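Long-range contacts in putative exported protein (Bordetella pertussis Tohama I, PDB 2PFY), which probably serves as the extracytoplasmic solute receptor of a tripartite ATP-independent periplasmic transporter, binding pyroglutamic acid: residues Asp12-Thr17 and Ser118-Gln123; Ala132-Leu137 and Lys271-Ile276; Thr140-Tyr145 and Ala154-Val159; Ser183-Val188 and Arg249-Thr254. All coordinates share one frame; numbering follows the deposited sequence.

Contact 1: Asp12-Thr17 and Ser118-Gln123. With PCA (pyroglutamic acid), chain E.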
loop_
_atom_site.group_PDB
_atom_site.type_symbol
_atom_site.label_atom_id
_atom_site.label_comp_id
_atom_site.label_asym_id
_atom_site.label_seq_id
_atom_site.Cartn_x
_atom_site.Cartn_y
_atom_site.Cartn_z
ATOM N N ASP A 12 6.018 1.761 13.948
ATOM C CA ASP A 12 6.087 0.464 14.600
ATOM C C ASP A 12 4.683 -0.041 15.040
ATOM O O ASP A 12 4.479 -1.253 15.167
ATOM C CB ASP A 12 7.089 0.564 15.767
ATOM C CG ASP A 12 8.543 0.623 15.289
ATOM O OD1 ASP A 12 8.817 0.268 14.135
ATOM O OD2 ASP A 12 9.425 1.042 16.061
ATOM N N ALA A 13 3.709 0.885 15.201
ATOM C CA ALA A 13 2.270 0.509 15.352
ATOM C C ALA A 13 1.755 -0.438 14.242
ATOM O O ALA A 13 0.904 -1.304 14.481
ATOM C CB ALA A 13 1.371 1.781 15.384
ATOM N N ASN A 14 2.275 -0.255 13.033
ATOM C CA ASN A 14 1.674 -0.774 11.832
ATOM C C ASN A 14 2.041 -2.217 11.589
ATOM O O ASN A 14 3.184 -2.596 11.802
ATOM C CB ASN A 14 2.108 0.102 10.639
ATOM C CG ASN A 14 1.650 -0.459 9.323
ATOM O OD1 ASN A 14 2.360 -1.267 8.688
ATOM N ND2 ASN A 14 0.463 -0.016 8.876
ATOM N N TYR A 15 1.100 -3.036 11.150
ATOM C CA TYR A 15 1.390 -4.488 11.039
ATOM C C TYR A 15 2.325 -4.834 9.870
ATOM O O TYR A 15 3.006 -5.850 9.910
ATOM C CB TYR A 15 0.115 -5.349 11.013
ATOM C CG TYR A 15 -0.671 -5.303 9.711
ATOM C CD1 TYR A 15 -0.314 -6.105 8.619
ATOM C CD2 TYR A 15 -1.779 -4.449 9.573
ATOM C CE1 TYR A 15 -1.046 -6.064 7.410
ATOM C CE2 TYR A 15 -2.527 -4.400 8.384
ATOM C CZ TYR A 15 -2.163 -5.214 7.316
ATOM O OH TYR A 15 -2.903 -5.133 6.146
ATOM N N LEU A 16 2.361 -3.991 8.844
ATOM C CA LEU A 16 3.278 -4.220 7.709
ATOM C C LEU A 16 4.702 -3.997 8.159
ATOM O O LEU A 16 5.607 -4.755 7.772
ATOM C CB LEU A 16 2.930 -3.294 6.530
ATOM C CG LEU A 16 1.582 -3.666 5.881
ATOM C CD1 LEU A 16 1.158 -2.569 4.865
ATOM C CD2 LEU A 16 1.643 -5.058 5.189
ATOM N N THR A 17 4.895 -2.956 8.975
ATOM C CA THR A 17 6.179 -2.707 9.613
ATOM C C THR A 17 6.588 -3.852 10.549
ATOM O O THR A 17 7.742 -4.277 10.514
ATOM C CB THR A 17 6.181 -1.353 10.351
ATOM O OG1 THR A 17 6.109 -0.314 9.387
ATOM C CG2 THR A 17 7.459 -1.128 11.203
ATOM N N SER A 118 2.822 -7.693 0.711
ATOM C CA SER A 118 1.753 -7.918 1.688
ATOM C C SER A 118 0.739 -6.837 1.463
ATOM O O SER A 118 1.090 -5.743 1.012
ATOM C CB SER A 118 2.263 -7.869 3.134
ATOM O OG SER A 118 3.045 -9.007 3.421
ATOM N N PRO A 119 -0.545 -7.158 1.718
ATOM C CA PRO A 119 -1.587 -6.172 1.451
ATOM C C PRO A 119 -1.893 -5.288 2.673
ATOM O O PRO A 119 -1.763 -5.717 3.820
ATOM C CB PRO A 119 -2.804 -7.067 1.116
ATOM C CG PRO A 119 -2.627 -8.256 2.067
ATOM C CD PRO A 119 -1.110 -8.471 2.122
ATOM N N TRP A 120 -2.253 -4.052 2.402
ATOM C CA TRP A 120 -3.024 -3.236 3.338
ATOM C C TRP A 120 -4.455 -3.815 3.396
ATOM O O TRP A 120 -4.845 -4.619 2.541
ATOM C CB TRP A 120 -3.098 -1.799 2.794
ATOM C CG TRP A 120 -1.830 -1.049 2.961
ATOM C CD1 TRP A 120 -0.796 -0.914 2.049
ATOM C CD2 TRP A 120 -1.459 -0.302 4.113
ATOM N NE1 TRP A 120 0.185 -0.111 2.576
ATOM C CE2 TRP A 120 -0.199 0.284 3.841
ATOM C CE3 TRP A 120 -2.077 -0.064 5.361
ATOM C CZ2 TRP A 120 0.456 1.104 4.766
ATOM C CZ3 TRP A 120 -1.416 0.748 6.292
ATOM C CH2 TRP A 120 -0.165 1.324 5.980
ATOM N N PRO A 121 -5.237 -3.419 4.421
ATOM C CA PRO A 121 -6.656 -3.735 4.396
ATOM C C PRO A 121 -7.380 -2.874 3.342
ATOM O O PRO A 121 -6.780 -1.955 2.761
ATOM C CB PRO A 121 -7.130 -3.423 5.847
ATOM C CG PRO A 121 -5.822 -3.295 6.680
ATOM C CD PRO A 121 -4.849 -2.723 5.659
ATOM N N PRO A 122 -8.653 -3.202 3.052
ATOM C CA PRO A 122 -9.428 -2.443 2.075
ATOM C C PRO A 122 -9.571 -0.964 2.441
ATOM O O PRO A 122 -9.564 -0.616 3.639
ATOM C CB PRO A 122 -10.795 -3.130 2.110
ATOM C CG PRO A 122 -10.487 -4.546 2.565
ATOM C CD PRO A 122 -9.407 -4.341 3.604
ATOM N N GLN A 123 -9.690 -0.091 1.432
ATOM C CA GLN A 123 -9.656 1.353 1.685
ATOM C C GLN A 123 -11.068 1.893 1.925
ATOM O O GLN A 123 -11.946 1.730 1.079
ATOM C CB GLN A 123 -9.030 2.098 0.496
ATOM C CG GLN A 123 -7.635 1.564 0.079
ATOM C CD GLN A 123 -6.575 1.849 1.140
ATOM O OE1 GLN A 123 -6.190 0.977 1.929
ATOM N NE2 GLN A 123 -6.141 3.068 1.187
HETATM N N PCA E . -2.442 3.218 4.297
HETATM C CA PCA E . -1.443 3.856 3.408
HETATM C CB PCA E . -1.655 3.386 1.990
HETATM C CG PCA E . -2.865 2.500 2.020
HETATM C CD PCA E . -3.266 2.423 3.455
HETATM O OE PCA E . -4.173 1.714 3.879
HETATM C C PCA E . -1.563 5.366 3.481
HETATM O O PCA E . -0.710 6.143 3.036
HETATM O OXT PCA E . -2.554 5.836 4.009
#

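Contact 2: Ala132-Leu137 and Lys271-Ile276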
loop_
_atom_site.group_PDB
_atom_site.type_symbol
_atom_site.label_atom_id
_atom_site.label_comp_id
_atom_site.label_asym_id
_atom_site.label_seq_id
_atom_site.Cartn_x
_atom_site.Cartn_y
_atom_site.Cartn_z
ATOM N N ALA A 132 -23.048 10.963 1.793
ATOM C CA ALA A 132 -23.921 9.959 1.180
ATOM C C ALA A 132 -23.783 9.861 -0.360
ATOM O O ALA A 132 -24.330 8.954 -0.972
ATOM C CB ALA A 132 -25.406 10.210 1.573
ATOM N N ALA A 133 -23.068 10.809 -0.966
ATOM C CA ALA A 133 -22.837 10.859 -2.417
ATOM C C ALA A 133 -21.625 11.745 -2.713
ATOM O O ALA A 133 -21.241 12.535 -1.880
ATOM C CB ALA A 133 -24.097 11.416 -3.146
ATOM N N LEU A 134 -21.047 11.624 -3.911
ATOM C CA LEU A 134 -19.885 12.460 -4.309
ATOM C C LEU A 134 -20.061 13.961 -4.123
ATOM O O LEU A 134 -19.101 14.665 -3.760
ATOM C CB LEU A 134 -19.409 12.136 -5.730
ATOM C CG LEU A 134 -18.663 10.801 -5.894
ATOM C CD1 LEU A 134 -18.279 10.550 -7.344
ATOM C CD2 LEU A 134 -17.432 10.697 -4.959
ATOM N N ALA A 135 -21.297 14.452 -4.313
ATOM C CA ALA A 135 -21.623 15.865 -4.127
ATOM C C ALA A 135 -21.166 16.411 -2.774
ATOM O O ALA A 135 -20.787 17.577 -2.663
ATOM C CB ALA A 135 -23.160 16.116 -4.328
ATOM N N ASP A 136 -21.217 15.562 -1.747
ATOM C CA ASP A 136 -20.811 15.940 -0.394
ATOM C C ASP A 136 -19.301 16.266 -0.324
ATOM O O ASP A 136 -18.852 17.049 0.540
ATOM C CB ASP A 136 -21.244 14.838 0.613
ATOM C CG ASP A 136 -22.747 14.789 0.791
ATOM O OD1 ASP A 136 -23.369 15.885 0.727
ATOM O OD2 ASP A 136 -23.316 13.684 0.987
ATOM N N LEU A 137 -18.557 15.730 -1.286
ATOM C CA LEU A 137 -17.114 15.892 -1.337
ATOM C C LEU A 137 -16.639 16.904 -2.397
ATOM O O LEU A 137 -15.442 17.104 -2.595
ATOM C CB LEU A 137 -16.440 14.510 -1.492
ATOM C CG LEU A 137 -16.600 13.596 -0.269
ATOM C CD1 LEU A 137 -16.296 12.129 -0.644
ATOM C CD2 LEU A 137 -15.719 14.066 0.906
ATOM N N LYS A 271 -22.584 3.489 -6.095
ATOM C CA LYS A 271 -22.808 3.659 -7.536
ATOM C C LYS A 271 -21.747 4.542 -8.197
ATOM O O LYS A 271 -21.211 4.193 -9.233
ATOM C CB LYS A 271 -24.219 4.243 -7.802
ATOM C CG LYS A 271 -25.213 3.244 -8.335
ATOM C CD LYS A 271 -26.629 3.870 -8.480
ATOM C CE LYS A 271 -26.923 4.436 -9.884
ATOM N NZ LYS A 271 -26.251 5.737 -10.160
ATOM N N GLU A 272 -21.447 5.679 -7.587
ATOM C CA GLU A 272 -20.571 6.680 -8.203
ATOM C C GLU A 272 -19.108 6.232 -8.221
ATOM O O GLU A 272 -18.386 6.473 -9.200
ATOM C CB GLU A 272 -20.733 8.038 -7.509
ATOM C CG GLU A 272 -22.128 8.727 -7.745
ATOM C CD GLU A 272 -22.410 9.887 -6.775
ATOM O OE1 GLU A 272 -21.855 9.898 -5.634
ATOM O OE2 GLU A 272 -23.207 10.790 -7.145
ATOM N N LEU A 273 -18.666 5.572 -7.144
ATOM C CA LEU A 273 -17.294 5.035 -7.086
ATOM C C LEU A 273 -17.097 3.883 -8.068
ATOM O O LEU A 273 -16.019 3.744 -8.645
ATOM C CB LEU A 273 -16.938 4.598 -5.663
ATOM C CG LEU A 273 -16.803 5.707 -4.604
ATOM C CD1 LEU A 273 -16.493 5.112 -3.195
ATOM C CD2 LEU A 273 -15.744 6.728 -4.992
ATOM N N GLN A 274 -18.135 3.061 -8.242
ATOM C CA GLN A 274 -18.143 2.004 -9.263
ATOM C C GLN A 274 -17.985 2.593 -10.672
ATOM O O GLN A 274 -17.236 2.061 -11.495
ATOM C CB GLN A 274 -19.411 1.133 -9.162
ATOM C CG GLN A 274 -19.384 0.139 -7.956
ATOM C CD GLN A 274 -20.764 -0.391 -7.520
ATOM O OE1 GLN A 274 -21.783 -0.154 -8.180
ATOM N NE2 GLN A 274 -20.792 -1.110 -6.394
ATOM N N ALA A 275 -18.683 3.691 -10.941
ATOM C CA ALA A 275 -18.537 4.395 -12.227
ATOM C C ALA A 275 -17.126 4.983 -12.372
ATOM O O ALA A 275 -16.528 4.887 -13.460
ATOM C CB ALA A 275 -19.616 5.473 -12.413
ATOM N N ILE A 276 -16.588 5.542 -11.274
ATOM C CA ILE A 276 -15.200 6.014 -11.257
ATOM C C ILE A 276 -14.197 4.881 -11.556
ATOM O O ILE A 276 -13.221 5.102 -12.268
ATOM C CB ILE A 276 -14.845 6.794 -9.959
ATOM C CG1 ILE A 276 -15.486 8.190 -9.999
ATOM C CG2 ILE A 276 -13.320 6.916 -9.761
ATOM C CD1 ILE A 276 -15.344 8.952 -8.736
HETATM O O HOH W 1 -23.195 13.016 -6.073
#

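Contact 3: Thr140-Tyr145 and Ala154-Val159. With PCA (pyroglutamic acid), chain E.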
loop_
_atom_site.group_PDB
_atom_site.type_symbol
_atom_site.label_atom_id
_atom_site.label_comp_id
_atom_site.label_asym_id
_atom_site.label_seq_id
_atom_site.Cartn_x
_atom_site.Cartn_y
_atom_site.Cartn_z
ATOM N N THR A 140 -13.959 19.518 -1.651
ATOM C CA THR A 140 -13.302 19.098 -0.413
ATOM C C THR A 140 -11.805 18.850 -0.656
ATOM O O THR A 140 -11.432 18.242 -1.661
ATOM C CB THR A 140 -14.019 17.844 0.193
ATOM O OG1 THR A 140 -15.329 18.232 0.644
ATOM C CG2 THR A 140 -13.271 17.282 1.389
ATOM N N ARG A 141 -10.973 19.363 0.250
ATOM C CA ARG A 141 -9.518 19.105 0.269
ATOM C C ARG A 141 -9.352 17.670 0.727
ATOM O O ARG A 141 -9.567 17.346 1.883
ATOM C CB ARG A 141 -8.802 20.056 1.224
ATOM C CG ARG A 141 -8.987 21.545 0.842
ATOM C CD ARG A 141 -8.497 22.477 1.968
ATOM N NE ARG A 141 -8.445 23.876 1.526
ATOM C CZ ARG A 141 -7.869 24.863 2.208
ATOM N NH1 ARG A 141 -7.265 24.614 3.357
ATOM N NH2 ARG A 141 -7.893 26.104 1.734
ATOM N N PHE A 142 -9.055 16.803 -0.219
ATOM C CA PHE A 142 -9.165 15.383 0.040
ATOM C C PHE A 142 -7.756 14.794 -0.098
ATOM O O PHE A 142 -7.083 14.985 -1.117
ATOM C CB PHE A 142 -10.154 14.766 -0.949
ATOM C CG PHE A 142 -10.551 13.340 -0.619
ATOM C CD1 PHE A 142 -11.781 13.068 -0.012
ATOM C CD2 PHE A 142 -9.687 12.265 -0.921
ATOM C CE1 PHE A 142 -12.152 11.750 0.273
ATOM C CE2 PHE A 142 -10.041 10.934 -0.613
ATOM C CZ PHE A 142 -11.268 10.674 -0.022
ATOM N N ARG A 143 -7.297 14.110 0.940
ATOM C CA ARG A 143 -5.957 13.512 0.914
ATOM C C ARG A 143 -5.779 12.510 -0.215
ATOM O O ARG A 143 -6.606 11.603 -0.388
ATOM C CB ARG A 143 -5.657 12.797 2.238
ATOM C CG ARG A 143 -4.260 12.125 2.250
ATOM C CD ARG A 143 -4.048 11.259 3.441
ATOM N NE ARG A 143 -2.738 10.608 3.317
ATOM C CZ ARG A 143 -2.520 9.311 3.502
ATOM N NH1 ARG A 143 -3.514 8.532 3.912
ATOM N NH2 ARG A 143 -1.284 8.804 3.330
ATOM N N ALA A 144 -4.694 12.657 -0.973
ATOM C CA ALA A 144 -4.248 11.615 -1.911
ATOM C C ALA A 144 -2.882 11.117 -1.434
ATOM O O ALA A 144 -2.195 11.836 -0.736
ATOM C CB ALA A 144 -4.107 12.182 -3.335
ATOM N N TYR A 145 -2.497 9.890 -1.794
ATOM C CA TYR A 145 -1.215 9.359 -1.306
ATOM C C TYR A 145 -0.388 8.669 -2.381
ATOM O O TYR A 145 0.637 8.034 -2.090
ATOM C CB TYR A 145 -1.405 8.461 -0.072
ATOM C CG TYR A 145 -2.284 7.250 -0.258
ATOM C CD1 TYR A 145 -1.906 6.207 -1.112
ATOM C CD2 TYR A 145 -3.485 7.118 0.460
ATOM C CE1 TYR A 145 -2.693 5.105 -1.270
ATOM C CE2 TYR A 145 -4.299 6.004 0.296
ATOM C CZ TYR A 145 -3.902 5.000 -0.575
ATOM O OH TYR A 145 -4.655 3.870 -0.768
ATOM N N ALA A 154 -9.663 13.524 -8.007
ATOM C CA ALA A 154 -10.039 14.536 -8.994
ATOM C C ALA A 154 -11.355 14.120 -9.672
ATOM O O ALA A 154 -12.289 14.926 -9.780
ATOM C CB ALA A 154 -8.935 14.727 -10.014
ATOM N N LEU A 155 -11.442 12.849 -10.060
ATOM C CA LEU A 155 -12.666 12.291 -10.629
ATOM C C LEU A 155 -13.872 12.319 -9.688
ATOM O O LEU A 155 -15.028 12.334 -10.144
ATOM C CB LEU A 155 -12.416 10.875 -11.116
ATOM C CG LEU A 155 -11.421 10.722 -12.268
ATOM C CD1 LEU A 155 -11.178 9.253 -12.496
ATOM C CD2 LEU A 155 -11.918 11.424 -13.538
HETATM N N MSE A 156 -13.604 12.313 -8.386
HETATM C CA MSE A 156 -14.659 12.429 -7.384
HETATM C C MSE A 156 -15.206 13.866 -7.283
HETATM O O MSE A 156 -16.248 14.092 -6.669
HETATM C CB MSE A 156 -14.144 11.979 -6.007
HETATM C CG MSE A 156 -13.977 10.487 -5.834
HETATM SE SE MSE A 156 -12.902 10.072 -4.241
HETATM C CE MSE A 156 -13.736 11.083 -2.810
ATOM N N GLY A 157 -14.489 14.827 -7.875
ATOM C CA GLY A 157 -14.821 16.244 -7.758
ATOM C C GLY A 157 -14.189 16.909 -6.556
ATOM O O GLY A 157 -14.527 18.056 -6.224
ATOM N N ALA A 158 -13.277 16.191 -5.882
ATOM C CA ALA A 158 -12.597 16.724 -4.709
ATOM C C ALA A 158 -11.311 17.397 -5.159
ATOM O O ALA A 158 -10.953 17.299 -6.327
ATOM C CB ALA A 158 -12.301 15.591 -3.705
ATOM N N VAL A 159 -10.622 18.079 -4.249
ATOM C CA VAL A 159 -9.355 18.720 -4.605
ATOM C C VAL A 159 -8.224 17.857 -3.992
ATOM O O VAL A 159 -8.010 17.873 -2.789
ATOM C CB VAL A 159 -9.298 20.196 -4.152
ATOM C CG1 VAL A 159 -7.924 20.816 -4.444
ATOM C CG2 VAL A 159 -10.450 21.032 -4.844
HETATM N N PCA E . -2.442 3.218 4.297
HETATM C CA PCA E . -1.443 3.856 3.408
HETATM C CB PCA E . -1.655 3.386 1.990
HETATM C CG PCA E . -2.865 2.500 2.020
HETATM C CD PCA E . -3.266 2.423 3.455
HETATM O OE PCA E . -4.173 1.714 3.879
HETATM C C PCA E . -1.563 5.366 3.481
HETATM O O PCA E . -0.710 6.143 3.036
HETATM O OXT PCA E . -2.554 5.836 4.009
#

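Contact 4: Ser183-Val188 and Arg249-Thr254. With PCA (pyroglutamic acid), chain E.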
loop_
_atom_site.group_PDB
_atom_site.type_symbol
_atom_site.label_atom_id
_atom_site.label_comp_id
_atom_site.label_asym_id
_atom_site.label_seq_id
_atom_site.Cartn_x
_atom_site.Cartn_y
_atom_site.Cartn_z
ATOM N N SER A 183 -7.006 2.670 4.797
ATOM C CA SER A 183 -7.476 1.492 5.495
ATOM C C SER A 183 -7.806 1.826 6.948
ATOM O O SER A 183 -7.358 2.882 7.502
ATOM C CB SER A 183 -6.391 0.402 5.500
ATOM O OG SER A 183 -5.260 0.920 6.189
ATOM N N PRO A 184 -8.537 0.910 7.595
ATOM C CA PRO A 184 -8.673 1.006 9.050
ATOM C C PRO A 184 -7.329 0.800 9.780
ATOM O O PRO A 184 -7.198 1.226 10.926
ATOM C CB PRO A 184 -9.693 -0.094 9.394
ATOM C CG PRO A 184 -9.572 -1.122 8.238
ATOM C CD PRO A 184 -9.313 -0.217 7.030
ATOM N N ALA A 185 -6.318 0.208 9.120
ATOM C CA ALA A 185 -5.001 0.068 9.774
ATOM C C ALA A 185 -4.347 1.430 10.012
ATOM O O ALA A 185 -3.830 1.700 11.098
ATOM C CB ALA A 185 -4.063 -0.819 8.951
ATOM N N THR A 186 -4.350 2.272 8.974
ATOM C CA THR A 186 -3.834 3.654 9.095
ATOM C C THR A 186 -4.709 4.447 10.070
ATOM O O THR A 186 -4.205 5.256 10.860
ATOM C CB THR A 186 -3.778 4.325 7.725
ATOM O OG1 THR A 186 -2.740 3.688 6.956
ATOM C CG2 THR A 186 -3.465 5.845 7.838
ATOM N N GLY A 187 -6.017 4.210 10.015
ATOM C CA GLY A 187 -6.934 4.828 10.980
ATOM C C GLY A 187 -6.539 4.545 12.439
ATOM O O GLY A 187 -6.541 5.445 13.288
ATOM N N VAL A 188 -6.217 3.289 12.740
ATOM C CA VAL A 188 -5.735 2.950 14.089
ATOM C C VAL A 188 -4.289 3.407 14.356
ATOM O O VAL A 188 -4.029 4.032 15.396
ATOM C CB VAL A 188 -5.954 1.406 14.414
ATOM C CG1 VAL A 188 -5.391 0.989 15.824
ATOM C CG2 VAL A 188 -7.462 1.098 14.350
ATOM N N ARG A 249 -11.296 -6.551 10.610
ATOM C CA ARG A 249 -12.446 -6.284 11.492
ATOM C C ARG A 249 -12.051 -5.699 12.818
ATOM O O ARG A 249 -12.692 -4.743 13.229
ATOM C CB ARG A 249 -13.355 -7.511 11.762
ATOM C CG ARG A 249 -14.160 -8.010 10.589
ATOM C CD ARG A 249 -14.721 -6.864 9.746
ATOM N NE ARG A 249 -15.764 -6.040 10.370
ATOM C CZ ARG A 249 -16.241 -4.937 9.780
ATOM N NH1 ARG A 249 -15.748 -4.548 8.595
ATOM N NH2 ARG A 249 -17.205 -4.222 10.345
ATOM N N GLU A 250 -11.005 -6.242 13.473
ATOM C CA GLU A 250 -10.544 -5.714 14.772
ATOM C C GLU A 250 -10.156 -4.260 14.673
ATOM O O GLU A 250 -10.395 -3.473 15.619
ATOM C CB GLU A 250 -9.339 -6.446 15.370
ATOM C CG GLU A 250 -9.041 -7.773 14.781
ATOM C CD GLU A 250 -8.535 -8.789 15.809
ATOM O OE1 GLU A 250 -7.811 -8.375 16.761
ATOM O OE2 GLU A 250 -8.878 -9.992 15.657
ATOM N N LEU A 251 -9.511 -3.903 13.557
ATOM C CA LEU A 251 -9.114 -2.508 13.343
ATOM C C LEU A 251 -10.346 -1.612 13.148
ATOM O O LEU A 251 -10.412 -0.520 13.667
ATOM C CB LEU A 251 -8.152 -2.409 12.137
ATOM C CG LEU A 251 -6.801 -3.105 12.412
ATOM C CD1 LEU A 251 -6.016 -3.265 11.073
ATOM C CD2 LEU A 251 -5.928 -2.361 13.404
ATOM N N THR A 252 -11.319 -2.098 12.402
ATOM C CA THR A 252 -12.567 -1.353 12.169
ATOM C C THR A 252 -13.338 -1.200 13.489
ATOM O O THR A 252 -13.791 -0.099 13.805
ATOM C CB THR A 252 -13.417 -2.063 11.114
ATOM O OG1 THR A 252 -12.586 -2.271 9.976
ATOM C CG2 THR A 252 -14.635 -1.193 10.679
ATOM N N ASP A 253 -13.422 -2.276 14.280
ATOM C CA ASP A 253 -14.071 -2.203 15.621
ATOM C C ASP A 253 -13.356 -1.176 16.499
ATOM O O ASP A 253 -14.005 -0.457 17.275
ATOM C CB ASP A 253 -14.063 -3.558 16.339
ATOM C CG ASP A 253 -14.917 -4.632 15.643
ATOM O OD1 ASP A 253 -15.952 -4.337 15.002
ATOM O OD2 ASP A 253 -14.566 -5.829 15.775
ATOM N N THR A 254 -12.020 -1.093 16.375
ATOM C CA THR A 254 -11.239 -0.123 17.147
ATOM C C THR A 254 -11.645 1.341 16.869
ATOM O O THR A 254 -11.727 2.153 17.806
ATOM C CB THR A 254 -9.704 -0.328 16.965
ATOM O OG1 THR A 254 -9.352 -1.634 17.416
ATOM C CG2 THR A 254 -8.886 0.709 17.792
HETATM N N PCA E . -2.442 3.218 4.297
HETATM C CA PCA E . -1.443 3.856 3.408
HETATM C CB PCA E . -1.655 3.386 1.990
HETATM C CG PCA E . -2.865 2.500 2.020
HETATM C CD PCA E . -3.266 2.423 3.455
HETATM O OE PCA E . -4.173 1.714 3.879
HETATM C C PCA E . -1.563 5.366 3.481
HETATM O O PCA E . -0.710 6.143 3.036
HETATM O OXT PCA E . -2.554 5.836 4.009
#

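Contact 1: Asp12-Thr17 and Ser118-Gln123
L16, in the first turn of helix 15-30, lays a methyl on the indole of W120, and Y15 beside it reaches over to the backbone at the end of strand 112-119. W120 is the side chain to follow outward. Its CB and CG already face the bound pyroglutamic acid, with CB 3.8 Å from the ligand's OE. L16 CD1 sits over one face of the indole, a CH-pi contact 3.4 Å from the centroid of the five-membered ring and 15° off its normal, nearest to CE2. On the opposite face the lactam lies along the six-membered ring, its carbonyl over CD2 and CE3 (CD 3.3 Å from W120 CD2) and its N by CZ3 and CH2. At the far rim, CZ3 and CH2 meet N14 ND2 obliquely, at 3.3 Å. That nitrogen is hydrogen-bonded to D189, while OD1 of the same amide caps helix 15-30, taking T17 N on a lone pair and L16 N more weakly. The other methyl of L16, CD2, packs 3.5 Å from S118 CB.

With chi1 at 74°, Y15 holds its CG between the backbone N and the carbonyl carbon, and the ring extends until OH donates to P119 O at 2.7 Å, tilted 19° from the carbonyl plane. P121 CG closes on the edge of the ring, in its plane.

The chemistry is split: the tyrosine hydroxyl satisfies a buried carbonyl, while the indole offers the ligand a flat apolar wall. L16 backs that wall and N14 meets its far rim, consistent with second-shell support for the cleft.

Contact 2: Ala132-Leu137 and Lys271-Ile276
E272 and L134 run antiparallel past one another where helix 267-287 meets the loop between strands 124-127 and 141-144, in the periplasmic-binding-protein fold. The tight part centres on one carboxylate oxygen. E272 OE1 accepts the L134 N-H at 2.6 Å, an almost straight bond (175°) that arrives on the syn side, 20° out of the carboxylate plane. The glutamate gets there because its chain is extended beyond CG, chi2 165°, and crosses the gap to the loop backbone. The same oxygen also lies 3.3 Å from L134 CB, so the head of the carboxylate is pressed against the leucine as well as its amide.

Away from the carboxylate the contact is apolar. L134 CD1 touches E272 CB at 3.5 Å and meets I276 CD1 tip to tip at 3.6 Å. L273 stands farther back, its CD2 4.3 Å from L134 CD2. The buried M156 touches both L134 and I276 and joins this patch to the end of helix 147-155.

Toward solvent the fit is looser. A133 touches the carboxylate through its CB, and the loop also braces itself: D136 OD2, on its anti lone pair, accepts the A132 N-H. E272 OE2 takes a hydrogen bond from Q268 NE2. A water completes the crossing, accepting from A135 N and donating to E272 OE2 at 2.5 Å.

Contact 3: Thr140-Tyr145 and Ala154-Val159
F142 carries its CG anti to the backbone N (chi1 -169°), which swings the phenyl toward the end of helix 147-155, and M156, a selenomethionine, bends at chi3 (51°) to turn its methyl back onto that ring. M156 comes in roughly perpendicular to F142. Its CE rides over one face, 3.5 Å from F142 CE1 and offset toward the rim, a CH-pi contact; SE lies higher above the same ring, a Met-aromatic pair. A158 CB packs 3.6 Å from F142 CB.

The backbones join here too. V159 N donates to T140 O at 2.7 Å, and V159 O accepts from F142 N at 3.0 Å, both bonds nearly straight, so V159 grips the residues on either side of R141 in a parallel bridge. G157 makes this return possible: its positive phi (88°) closes the helix in a Schellman motif and points the chain back to the sheet.

Next to F142, the extended chain of R143 leaves in the other direction, to the ligand carboxylate. NH1 donates to OXT at 2.9 Å and NH2 to O at 2.7 Å, with the guanidinium meeting the carboxylate edge-on. Y145 lays a ring face against the ligand, its CE1 3.8 Å from the ligand's CB, and its CD2 over the guanidinium. Such a carboxylate-binding arginine is a hallmark of this receptor family.

The whole is a beta-alpha-beta crossover, strand 141-144, helix 147-155, strand 159-162. L181 of strand 180-182 touches F142, and I276 of helix 267-287 backs M156.

Contact 4: Ser183-Val188 and Arg249-Thr254
L251 fits against P184, A185 and V188 where helix 184-189 crosses the long helix 223-257; the axes of 184-188 and 249-254 approach to 8.6 Å, 47° apart in direction, and the first helix is N-capped beside the ligand.

Apolar contacts do the joining, with no hydrogen bond between the segments. L251 divides its methyls: CD1 lies 3.8 Å from A185 CB, CD2 3.9 Å from V188 CB. V188 stands nearly square to both L251 and T254, its CG2 resting 3.4 Å from L251 O and close to T254 CB. P184 brings its ring alongside T252 OG1, 3.7 Å from CG; that hydroxyl is bonded to T248 O.

Polar bonds brace each helix separately rather than joining the two. E250 O is gripped twice by T254, by N and by OG1, one from each side of the carbonyl plane. S183 OG, standing between the backbone N and the carbonyl carbon (chi1 61°), caps the shorter helix by accepting from T186 N, with a weaker bond from A185 N.

The ligand bonds come from that capped end. S183 gives both N-H and hydroxyl to the lactam oxygen, OG to OE at 2.7 Å, and the ligand's N donates to T186 OG1, also at 2.7 Å and nearly straight at 173°.

In the fold
Contacts 1, 3 and 4 converge on pyroglutamic acid, bringing indole, arginine and helix N-terminus to one cleft. Contacts 1 and 4 are close neighbours, their centres about 10 Å apart: Y15 and P121 of contact 1 pack on helices 184-189 and 223-257, the two that contact 4 joins. Contact 3 lies about 23 Å from contact 1, centre to centre, yet its R143 and Y145 extend to the same ligand. Contact 2 is peripheral, about 23 Å from the chain's centre, and joins contact 3 through M156, which packs on L134, L137 and I276. Along the chain contact 1 closes first; contact 2 then spans contacts 3 and 4, tying helix 267-287 back to residues 132-137.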